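Lysyl oxidase (Pichia pastoris, PDB 1W7C) uses copper and a topaquinone cofactor to act as an amine oxidase, probably converting primary amines, including lysine side chains, to aldehydes. Local coordinates at residues A[55-60]-A[84-89]; A[408-413]-A[684-689]; A[534-539]-A[638-643]. All coordinates share one frame; numbering follows the deposited sequence. Where two conformers were deposited one is given.

Contact 1: residues A[55-60]-A[84-89]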
loop_
_atom_site.group_PDB
_atom_site.type_symbol
_atom_site.label_atom_id
_atom_site.label_comp_id
_atom_site.label_asym_id
_atom_site.label_seq_id
_atom_site.Cartn_x
_atom_site.Cartn_y
_atom_site.Cartn_z
ATOM N N VAL A 55 -16.955 19.954 -36.226
ATOM C CA VAL A 55 -17.169 18.830 -35.330
ATOM C C VAL A 55 -15.923 18.568 -34.462
ATOM O O VAL A 55 -14.797 18.445 -34.976
ATOM C CB VAL A 55 -17.532 17.552 -36.145
ATOM C CG1 VAL A 55 -17.748 16.332 -35.237
ATOM C CG2 VAL A 55 -18.781 17.797 -36.976
ATOM N N LEU A 56 -16.132 18.424 -33.162
ATOM C CA LEU A 56 -15.029 18.049 -32.266
ATOM C C LEU A 56 -14.934 16.548 -32.029
ATOM O O LEU A 56 -13.898 15.946 -32.281
ATOM C CB LEU A 56 -15.130 18.750 -30.898
ATOM C CG LEU A 56 -14.762 20.205 -30.793
ATOM C CD1 LEU A 56 -15.919 21.057 -31.266
ATOM C CD2 LEU A 56 -14.392 20.526 -29.337
ATOM N N TRP A 57 -16.029 15.992 -31.501
ATOM C CA TRP A 57 -16.046 14.641 -30.946
ATOM C C TRP A 57 -17.250 13.848 -31.444
ATOM O O TRP A 57 -18.326 14.416 -31.674
ATOM C CB TRP A 57 -16.084 14.710 -29.419
ATOM C CG TRP A 57 -14.850 15.298 -28.837
ATOM C CD1 TRP A 57 -13.559 15.113 -29.268
ATOM C CD2 TRP A 57 -14.780 16.215 -27.747
ATOM N NE1 TRP A 57 -12.698 15.845 -28.490
ATOM C CE2 TRP A 57 -13.420 16.519 -27.542
ATOM C CE3 TRP A 57 -15.737 16.804 -26.898
ATOM C CZ2 TRP A 57 -12.987 17.410 -26.551
ATOM C CZ3 TRP A 57 -15.306 17.687 -25.908
ATOM C CH2 TRP A 57 -13.943 17.977 -25.742
ATOM N N ILE A 58 -17.030 12.553 -31.652
ATOM C CA ILE A 58 -18.059 11.586 -32.003
ATOM C C ILE A 58 -17.719 10.279 -31.296
ATOM O O ILE A 58 -16.681 9.690 -31.581
ATOM C CB ILE A 58 -18.117 11.306 -33.524
ATOM C CG1 ILE A 58 -18.386 12.582 -34.319
ATOM C CG2 ILE A 58 -19.186 10.257 -33.788
ATOM C CD1 ILE A 58 -18.291 12.405 -35.833
ATOM N N GLU A 59 -18.561 9.892 -30.339
ATOM C CA GLU A 59 -18.288 8.705 -29.541
ATOM C C GLU A 59 -19.559 7.967 -29.147
ATOM O O GLU A 59 -20.664 8.474 -29.300
ATOM C CB GLU A 59 -17.487 9.051 -28.288
ATOM C CG GLU A 59 -18.269 9.861 -27.281
ATOM C CD GLU A 59 -17.660 9.885 -25.886
ATOM O OE1 GLU A 59 -16.638 9.209 -25.640
ATOM O OE2 GLU A 59 -18.259 10.587 -25.043
ATOM N N THR A 60 -19.382 6.757 -28.609
ATOM C CA THR A 60 -20.523 5.992 -28.120
ATOM C C THR A 60 -21.224 6.700 -26.974
ATOM O O THR A 60 -20.572 7.117 -26.019
ATOM C CB THR A 60 -20.055 4.642 -27.655
ATOM O OG1 THR A 60 -19.499 3.944 -28.778
ATOM C CG2 THR A 60 -21.218 3.797 -27.127
ATOM N N ARG A 84 -22.873 10.127 -29.089
ATOM C CA ARG A 84 -22.747 11.497 -28.568
ATOM C C ARG A 84 -21.778 12.211 -29.503
ATOM O O ARG A 84 -20.690 11.700 -29.800
ATOM C CB ARG A 84 -22.146 11.470 -27.173
ATOM C CG ARG A 84 -21.700 12.840 -26.652
ATOM C CD ARG A 84 -20.981 12.771 -25.346
ATOM N NE ARG A 84 -20.490 14.058 -24.904
ATOM C CZ ARG A 84 -19.227 14.354 -24.652
ATOM N NH1 ARG A 84 -18.252 13.456 -24.855
ATOM N NH2 ARG A 84 -18.932 15.600 -24.218
ATOM N N THR A 85 -22.183 13.381 -29.973
ATOM C CA THR A 85 -21.291 14.261 -30.748
ATOM C C THR A 85 -21.251 15.621 -30.102
ATOM O O THR A 85 -22.175 16.042 -29.422
ATOM C CB THR A 85 -21.789 14.358 -32.211
ATOM O OG1 THR A 85 -23.029 15.094 -32.266
ATOM C CG2 THR A 85 -22.117 12.953 -32.787
ATOM N N VAL A 86 -20.124 16.285 -30.240
ATOM C CA VAL A 86 -19.987 17.655 -29.780
ATOM C C VAL A 86 -19.539 18.448 -31.010
ATOM O O VAL A 86 -18.514 18.121 -31.644
ATOM C CB VAL A 86 -18.986 17.795 -28.614
ATOM C CG1 VAL A 86 -18.935 19.232 -28.134
ATOM C CG2 VAL A 86 -19.340 16.806 -27.471
ATOM N N VAL A 87 -20.307 19.509 -31.306
ATOM C CA VAL A 87 -20.138 20.319 -32.498
ATOM C C VAL A 87 -20.063 21.771 -32.021
ATOM O O VAL A 87 -20.888 22.228 -31.224
ATOM C CB VAL A 87 -21.313 20.129 -33.474
ATOM C CG1 VAL A 87 -21.167 21.009 -34.719
ATOM C CG2 VAL A 87 -21.476 18.650 -33.847
ATOM N N TYR A 88 -19.078 22.505 -32.525
ATOM C CA TYR A 88 -19.059 23.944 -32.322
ATOM C C TYR A 88 -19.897 24.619 -33.386
ATOM O O TYR A 88 -19.715 24.365 -34.569
ATOM C CB TYR A 88 -17.638 24.492 -32.360
ATOM C CG TYR A 88 -17.636 25.986 -32.171
ATOM C CD1 TYR A 88 -17.845 26.551 -30.915
ATOM C CD2 TYR A 88 -17.523 26.847 -33.263
ATOM C CE1 TYR A 88 -17.889 27.918 -30.746
ATOM C CE2 TYR A 88 -17.554 28.210 -33.081
ATOM C CZ TYR A 88 -17.754 28.739 -31.832
ATOM O OH TYR A 88 -17.763 30.099 -31.644
ATOM N N PHE A 89 -20.831 25.442 -32.937
ATOM C CA PHE A 89 -21.621 26.289 -33.828
ATOM C C PHE A 89 -21.276 27.760 -33.659
ATOM O O PHE A 89 -21.621 28.373 -32.630
ATOM C CB PHE A 89 -23.112 26.099 -33.578
ATOM C CG PHE A 89 -23.622 24.745 -33.991
ATOM C CD1 PHE A 89 -23.773 23.741 -33.056
ATOM C CD2 PHE A 89 -23.901 24.462 -35.316
ATOM C CE1 PHE A 89 -24.219 22.499 -33.418
ATOM C CE2 PHE A 89 -24.370 23.214 -35.687
ATOM C CZ PHE A 89 -24.535 22.231 -34.725
#
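Glu59 and Arg84 lie side by side on one face of an antiparallel strand pair and join their ends in a salt bridge, Glu59 OE2 to Arg84 NH1, 2.9 Å. The guanidinium offers this N-H close to its own plane, yet meets the oxygen from above the carboxylate, the two planes standing 57° apart. Glu59 reaches it because CG turns between the backbone N and the carbonyl carbon (chi1 69°) before the chain straightens, while Arg84 stays extended as far as NE. With an alanine in place of Glu59, Arg84 NH1 would probably lose its carboxylate mate, leaving the buried positive charge to lean more heavily on Glu99, which salt-bridges NE.

Val86 serves two flat groups with one methyl: its CG2 lies 3.4 Å from the guanidinium plane of Arg84, toward the rim of one face, and also meets the indole of Trp57 at its edge, 3.6 Å from CE3. Valine suits the place because its branch puts one methyl against both groups. The indole NE1 is satisfied by Glu388. Here the strands carry a classic beta bulge: Val86 O accepts from Leu56 N at 2.8 Å and, over a longer distance, from Trp57 N at 3.3 Å. The extra residue turns Leu56 toward the partner strand, where its CD1 packs 4.0 Å from CB of Tyr88.

On the other face, in one of its two conformers, Thr85 brings CG2 near Ile58 CG1 and its hydroxyl to the backbone O of Leu100, and Val55 meets Val87. These beta-branched side chains suit a strand, and their apolar ends face Val32, Leu33 and Leu36 of helix 26-39. Strand 96-103 pairs with 84-89 on its far side from 55-60, extending the antiparallel sheet of the N2 domain.

Contact 2: residues A[408-413]-A[684-689]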
loop_
_atom_site.group_PDB
_atom_site.type_symbol
_atom_site.label_atom_id
_atom_site.label_comp_id
_atom_site.label_asym_id
_atom_site.label_seq_id
_atom_site.Cartn_x
_atom_site.Cartn_y
_atom_site.Cartn_z
ATOM N N TYR A 408 4.606 -12.360 -2.559
ATOM C CA TYR A 408 4.175 -12.993 -1.305
ATOM C C TYR A 408 3.036 -13.962 -1.669
ATOM O O TYR A 408 2.260 -13.715 -2.622
ATOM C CB TYR A 408 3.706 -11.940 -0.277
ATOM C CG TYR A 408 2.476 -11.222 -0.732
ATOM C CD1 TYR A 408 2.541 -10.194 -1.660
ATOM C CD2 TYR A 408 1.227 -11.568 -0.237
ATOM C CE1 TYR A 408 1.395 -9.537 -2.098
ATOM C CE2 TYR A 408 0.086 -10.915 -0.656
ATOM C CZ TYR A 408 0.161 -9.913 -1.593
ATOM O OH TYR A 408 -1.002 -9.355 -2.057
ATOM N N SER A 409 2.946 -15.041 -0.914
ATOM C CA SER A 409 1.886 -16.011 -1.125
ATOM C C SER A 409 0.513 -15.449 -0.726
ATOM O O SER A 409 0.424 -14.481 0.026
ATOM C CB SER A 409 2.239 -17.357 -0.430
ATOM O OG SER A 409 1.753 -17.351 0.886
ATOM N N LEU A 410 -0.566 -16.025 -1.251
ATOM C CA LEU A 410 -1.894 -15.502 -0.920
ATOM C C LEU A 410 -2.252 -15.824 0.523
ATOM O O LEU A 410 -2.864 -15.013 1.199
ATOM C CB LEU A 410 -2.947 -16.035 -1.907
ATOM C CG LEU A 410 -4.376 -15.499 -1.688
ATOM C CD1 LEU A 410 -4.433 -13.983 -1.757
ATOM C CD2 LEU A 410 -5.262 -16.113 -2.758
ATOM N N LEU A 411 -1.892 -17.025 0.968
ATOM C CA LEU A 411 -2.071 -17.428 2.363
ATOM C C LEU A 411 -1.136 -18.594 2.666
ATOM O O LEU A 411 -0.502 -19.154 1.769
ATOM C CB LEU A 411 -3.538 -17.748 2.691
ATOM C CG LEU A 411 -4.197 -18.972 2.084
ATOM C CD1 LEU A 411 -3.653 -20.288 2.626
ATOM C CD2 LEU A 411 -5.695 -18.944 2.308
ATOM N N ARG A 412 -1.010 -18.904 3.947
ATOM C CA ARG A 412 -0.309 -20.105 4.350
ATOM C C ARG A 412 -0.665 -20.470 5.774
ATOM O O ARG A 412 -1.126 -19.616 6.542
ATOM C CB ARG A 412 1.226 -19.885 4.306
ATOM C CG ARG A 412 1.723 -19.071 5.518
ATOM C CD ARG A 412 3.216 -18.747 5.537
ATOM N NE ARG A 412 4.067 -19.872 5.135
ATOM C CZ ARG A 412 4.261 -20.970 5.842
ATOM N NH1 ARG A 412 3.658 -21.111 7.008
ATOM N NH2 ARG A 412 5.034 -21.943 5.345
ATOM N N HIS A 413 -0.342 -21.720 6.125
ATOM C CA HIS A 413 -0.216 -22.080 7.522
ATOM C C HIS A 413 0.702 -23.280 7.697
ATOM O O HIS A 413 0.655 -24.207 6.909
ATOM C CB HIS A 413 -1.586 -22.332 8.207
ATOM C CG HIS A 413 -1.478 -22.570 9.676
ATOM N ND1 HIS A 413 -0.945 -21.640 10.542
ATOM C CD2 HIS A 413 -1.807 -23.647 10.434
ATOM C CE1 HIS A 413 -0.973 -22.125 11.769
ATOM N NE2 HIS A 413 -1.480 -23.347 11.732
ATOM N N GLU A 684 -13.687 -18.254 2.459
ATOM C CA GLU A 684 -12.700 -17.637 1.578
ATOM C C GLU A 684 -12.559 -18.503 0.308
ATOM O O GLU A 684 -12.348 -19.720 0.362
ATOM C CB GLU A 684 -11.412 -17.513 2.371
ATOM C CG GLU A 684 -10.283 -16.777 1.698
ATOM C CD GLU A 684 -9.510 -17.648 0.729
ATOM O OE1 GLU A 684 -9.092 -18.786 1.098
ATOM O OE2 GLU A 684 -9.292 -17.179 -0.401
ATOM N N ASN A 685 -12.680 -17.869 -0.860
ATOM C CA ASN A 685 -12.922 -18.589 -2.101
ATOM C C ASN A 685 -11.748 -18.817 -3.060
ATOM O O ASN A 685 -11.938 -19.292 -4.176
ATOM C CB ASN A 685 -14.129 -17.986 -2.845
ATOM C CG ASN A 685 -15.397 -18.782 -2.644
ATOM O OD1 ASN A 685 -15.943 -19.304 -3.587
ATOM N ND2 ASN A 685 -15.869 -18.873 -1.395
ATOM N N SER A 686 -10.520 -18.675 -2.573
ATOM C CA SER A 686 -9.370 -19.120 -3.345
ATOM C C SER A 686 -9.031 -20.595 -3.206
ATOM O O SER A 686 -8.140 -21.078 -3.912
ATOM C CB SER A 686 -8.129 -18.300 -2.988
ATOM O OG SER A 686 -7.617 -18.601 -1.703
ATOM N N ARG A 687 -9.706 -21.301 -2.292
ATOM C CA ARG A 687 -9.268 -22.640 -1.893
ATOM C C ARG A 687 -9.288 -23.682 -3.011
ATOM O O ARG A 687 -8.603 -24.714 -2.927
ATOM C CB ARG A 687 -10.126 -23.168 -0.734
ATOM C CG ARG A 687 -10.158 -22.345 0.569
ATOM C CD ARG A 687 -8.821 -22.211 1.328
ATOM N NE ARG A 687 -7.930 -21.348 0.579
ATOM C CZ ARG A 687 -6.773 -21.695 0.042
ATOM N NH1 ARG A 687 -6.215 -22.871 0.316
ATOM N NH2 ARG A 687 -6.140 -20.814 -0.699
ATOM N N ASP A 688 -10.046 -23.411 -4.074
ATOM C CA ASP A 688 -10.106 -24.303 -5.215
ATOM C C ASP A 688 -8.971 -24.173 -6.253
ATOM O O ASP A 688 -8.856 -24.980 -7.184
ATOM C CB ASP A 688 -11.468 -24.166 -5.912
ATOM C CG ASP A 688 -11.728 -22.793 -6.440
ATOM O OD1 ASP A 688 -11.456 -21.832 -5.707
ATOM O OD2 ASP A 688 -12.215 -22.601 -7.566
ATOM N N THR A 689 -8.088 -23.188 -6.091
ATOM C CA THR A 689 -6.983 -23.085 -7.022
ATOM C C THR A 689 -6.065 -24.301 -6.937
ATOM O O THR A 689 -5.890 -24.900 -5.870
ATOM C CB THR A 689 -6.172 -21.777 -6.847
ATOM O OG1 THR A 689 -5.213 -21.691 -7.901
ATOM C CG2 THR A 689 -5.380 -21.692 -5.547
#
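Glu684 OE2 is gripped twice by Ser686, whose hydroxyl and backbone N both donate to it, in a loop of the beta-sandwich enzyme domain just where a type I turn starts, running from Ser686 to Thr689. The hydroxyl OG reaches OE2 at 2.6 Å on the syn lone pair, whereas the Ser686 N-H approaches from above the carboxylate plane, 55° out of it. The other oxygen, OE1, receives Arg687 NE at 2.9 Å almost in line with its C-O bond, completing a salt bridge. Arg687 NH2 in turn donates to Ser686 OG at 2.8 Å, so the serine hydroxyl donates one hydrogen bond and accepts another, closing a compact network of acid, hydroxyl and guanidinium. Arginine suits this place because its chain can fold back, bent at chi2 (-64°) and again at chi3, while its several N-H groups still spread to different partners, Thr422 among them.

No hydrogen bond joins the two segments; Leu410 and Leu411 pack against the polar network instead. Leu411 comes from the opposite direction to Arg687 and lays CD2 over one face of the guanidinium, a surface with no N-H to offer and therefore well matched to a methyl. Around this core the second subunit presses close: Asp374 and Asp439 of that chain bind Arg412, and its Arg275 binds Asp688. Beside Leu411, Leu410 directs its CD2 at Ser686, 3.6 Å from CB and equally near OG.

Contact 3: residues A[534-539]-A[638-643]. Unlike the reference sequence in segment 534-539: Phe537 (reference Leu), Asn539 (reference Lys). With CA (calcium ion), chain D.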
loop_
_atom_site.group_PDB
_atom_site.type_symbol
_atom_site.label_atom_id
_atom_site.label_comp_id
_atom_site.label_asym_id
_atom_site.label_seq_id
_atom_site.Cartn_x
_atom_site.Cartn_y
_atom_site.Cartn_z
ATOM N N ARG A 534 -22.642 -1.706 13.971
ATOM C CA ARG A 534 -23.043 -1.523 12.574
ATOM C C ARG A 534 -23.974 -0.334 12.480
ATOM O O ARG A 534 -25.019 -0.303 13.133
ATOM C CB ARG A 534 -23.702 -2.782 12.009
ATOM C CG ARG A 534 -24.234 -2.630 10.606
ATOM C CD ARG A 534 -24.779 -3.911 10.074
ATOM N NE ARG A 534 -25.517 -3.843 8.813
ATOM C CZ ARG A 534 -26.804 -3.569 8.714
ATOM N NH1 ARG A 534 -27.503 -3.239 9.784
ATOM N NH2 ARG A 534 -27.407 -3.620 7.554
ATOM N N GLU A 535 -23.635 0.605 11.603
ATOM C CA GLU A 535 -24.464 1.773 11.344
ATOM C C GLU A 535 -24.778 1.834 9.868
ATOM O O GLU A 535 -23.907 1.696 9.063
ATOM C CB GLU A 535 -23.744 3.064 11.772
ATOM C CG GLU A 535 -23.327 3.093 13.225
ATOM C CD GLU A 535 -22.727 4.419 13.693
ATOM O OE1 GLU A 535 -22.304 5.238 12.848
ATOM O OE2 GLU A 535 -22.649 4.612 14.917
ATOM N N VAL A 536 -26.040 2.040 9.534
ATOM C CA VAL A 536 -26.483 2.128 8.139
ATOM C C VAL A 536 -26.411 3.568 7.667
ATOM O O VAL A 536 -26.849 4.455 8.355
ATOM C CB VAL A 536 -27.909 1.632 8.004
ATOM C CG1 VAL A 536 -28.413 1.766 6.554
ATOM C CG2 VAL A 536 -28.005 0.207 8.474
ATOM N N PHE A 537 -25.822 3.779 6.490
ATOM C CA PHE A 537 -25.848 5.083 5.809
ATOM C C PHE A 537 -27.222 5.193 5.127
ATOM O O PHE A 537 -27.420 4.694 4.019
ATOM C CB PHE A 537 -24.712 5.186 4.784
ATOM C CG PHE A 537 -23.349 5.322 5.381
ATOM C CD1 PHE A 537 -22.451 4.304 5.283
ATOM C CD2 PHE A 537 -22.920 6.507 5.932
ATOM C CE1 PHE A 537 -21.196 4.402 5.806
ATOM C CE2 PHE A 537 -21.621 6.621 6.418
ATOM C CZ PHE A 537 -20.783 5.566 6.381
ATOM N N GLU A 538 -28.186 5.789 5.827
ATOM C CA GLU A 538 -29.579 5.766 5.378
ATOM C C GLU A 538 -29.862 6.688 4.198
ATOM O O GLU A 538 -30.790 6.428 3.451
ATOM C CB GLU A 538 -30.520 6.095 6.553
ATOM C CG GLU A 538 -30.462 5.053 7.649
ATOM C CD GLU A 538 -31.510 5.240 8.735
ATOM O OE1 GLU A 538 -32.271 6.227 8.700
ATOM O OE2 GLU A 538 -31.570 4.379 9.621
ATOM N N ASN A 539 -29.084 7.766 4.072
ATOM C CA ASN A 539 -29.357 8.856 3.137
ATOM C C ASN A 539 -28.064 9.330 2.539
ATOM O O ASN A 539 -27.020 9.201 3.165
ATOM C CB ASN A 539 -30.038 10.075 3.810
ATOM C CG ASN A 539 -31.403 9.790 4.282
ATOM O OD1 ASN A 539 -31.576 9.164 5.323
ATOM N ND2 ASN A 539 -32.417 10.245 3.527
ATOM N N SER A 638 -32.771 8.543 -0.022
ATOM C CA SER A 638 -32.580 7.304 0.713
ATOM C C SER A 638 -31.670 6.346 -0.048
ATOM O O SER A 638 -31.806 6.149 -1.248
ATOM C CB SER A 638 -33.909 6.598 0.952
ATOM O OG SER A 638 -33.704 5.365 1.636
ATOM N N LEU A 639 -30.761 5.748 0.699
ATOM C CA LEU A 639 -29.884 4.701 0.179
ATOM C C LEU A 639 -30.234 3.345 0.818
ATOM O O LEU A 639 -29.509 2.370 0.667
ATOM C CB LEU A 639 -28.422 5.033 0.495
ATOM C CG LEU A 639 -27.881 6.330 -0.116
ATOM C CD1 LEU A 639 -26.469 6.584 0.416
ATOM C CD2 LEU A 639 -27.924 6.328 -1.616
ATOM N N ASP A 640 -31.335 3.311 1.563
ATOM C CA ASP A 640 -31.661 2.173 2.405
ATOM C C ASP A 640 -32.448 1.142 1.574
ATOM O O ASP A 640 -33.653 1.116 1.598
ATOM C CB ASP A 640 -32.467 2.693 3.619
ATOM C CG ASP A 640 -32.598 1.692 4.719
ATOM O OD1 ASP A 640 -32.167 0.555 4.546
ATOM O OD2 ASP A 640 -33.147 1.953 5.808
ATOM N N GLY A 641 -31.735 0.356 0.772
ATOM C CA GLY A 641 -32.346 -0.601 -0.153
ATOM C C GLY A 641 -32.544 0.051 -1.514
ATOM O O GLY A 641 -33.663 0.282 -1.967
ATOM N N GLU A 642 -31.435 0.409 -2.134
ATOM C CA GLU A 642 -31.407 1.158 -3.365
ATOM C C GLU A 642 -30.180 0.739 -4.155
ATOM O O GLU A 642 -29.260 0.152 -3.603
ATOM C CB GLU A 642 -31.383 2.662 -3.084
ATOM C CG GLU A 642 -32.633 3.201 -2.401
ATOM C CD GLU A 642 -33.919 3.108 -3.213
ATOM O OE1 GLU A 642 -33.889 3.017 -4.451
ATOM O OE2 GLU A 642 -34.989 3.143 -2.588
ATOM N N ASP A 643 -30.155 1.079 -5.435
ATOM C CA ASP A 643 -28.943 0.894 -6.247
ATOM C C ASP A 643 -27.993 2.034 -5.907
ATOM O O ASP A 643 -28.310 3.217 -6.128
ATOM C CB ASP A 643 -29.332 0.925 -7.706
ATOM C CG ASP A 643 -28.201 0.607 -8.617
ATOM O OD1 ASP A 643 -27.043 0.535 -8.151
ATOM O OD2 ASP A 643 -28.415 0.375 -9.846
HETATM CA CA CA D . -24.922 -0.251 -7.621
HETATM O O HOH W 1 -27.855 2.192 2.939
HETATM O O HOH W 2 -33.585 6.632 4.159
HETATM O O HOH W 3 -26.103 -1.189 -5.724
#
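The backbones of 534-539 and 638-643 meet at a single bridge, Asn539 with Ser638, where Leu639 N donates to Glu538 O at 2.8 Å in a nearly straight bond (170°) that arrives from above the carbonyl plane. The same carbonyl oxygen accepts a CA-H...O contact from Ser638 and a hydrogen bond from a water, which also lies 2.8 Å from Ser638 OG. That hydroxyl accepts from Asp640 N at 3.1 Å, making an ST turn, for which serine's short hydroxyl is well suited.

Leu639 lays its side chain along the backbone of 537-539, CB 3.7 Å from Phe537 O and CD1 3.8 Å from the carbonyl carbon of Asn539, and packs on Leu604 of strand 602-606, where an apolar residue suits its buried place. Asn539 binds the backbone O of Asp636 through its amide. Near the surface, Glu538 OE2 and Asp640 OD2 stand 4.8 Å apart, a like-charge pair probably eased by Arg506, which salt-bridges Asp640. Asp640 centres an inverse gamma turn, and Gly641 follows with a positive phi (92°) that a side chain would jam against the preceding carbonyl.

The chain then runs on toward strand 642-654, only weakly bonded here, and Asp643 OD1 binds calcium at 2.3 Å. A water, side-chain oxygens of Asp497 and Asp499, and carbonyl oxygens of Leu498 and Ile644 complete this calcium site of the enzyme domain.

Contact 1 closes in the N2 domain before the others begin, and its centre lies about 49 Å from that of contact 2, across the centre of the chain, and about 38 Å from that of contact 3. Contacts 2 and 3 share the enzyme domain, with centres about 33 Å apart and no touching atoms; contact 3 is nested within the loop that contact 2 closes. The three thus sample separate regions: a buried sheet of the N2 domain, a loop beside the second subunit, and a strand end leading to calcium. Contacts 2 and 3 bring together segments 271 and 99 residues apart, and strands 526-536 and 642-654 of contact 3 both pair with strand 504-518.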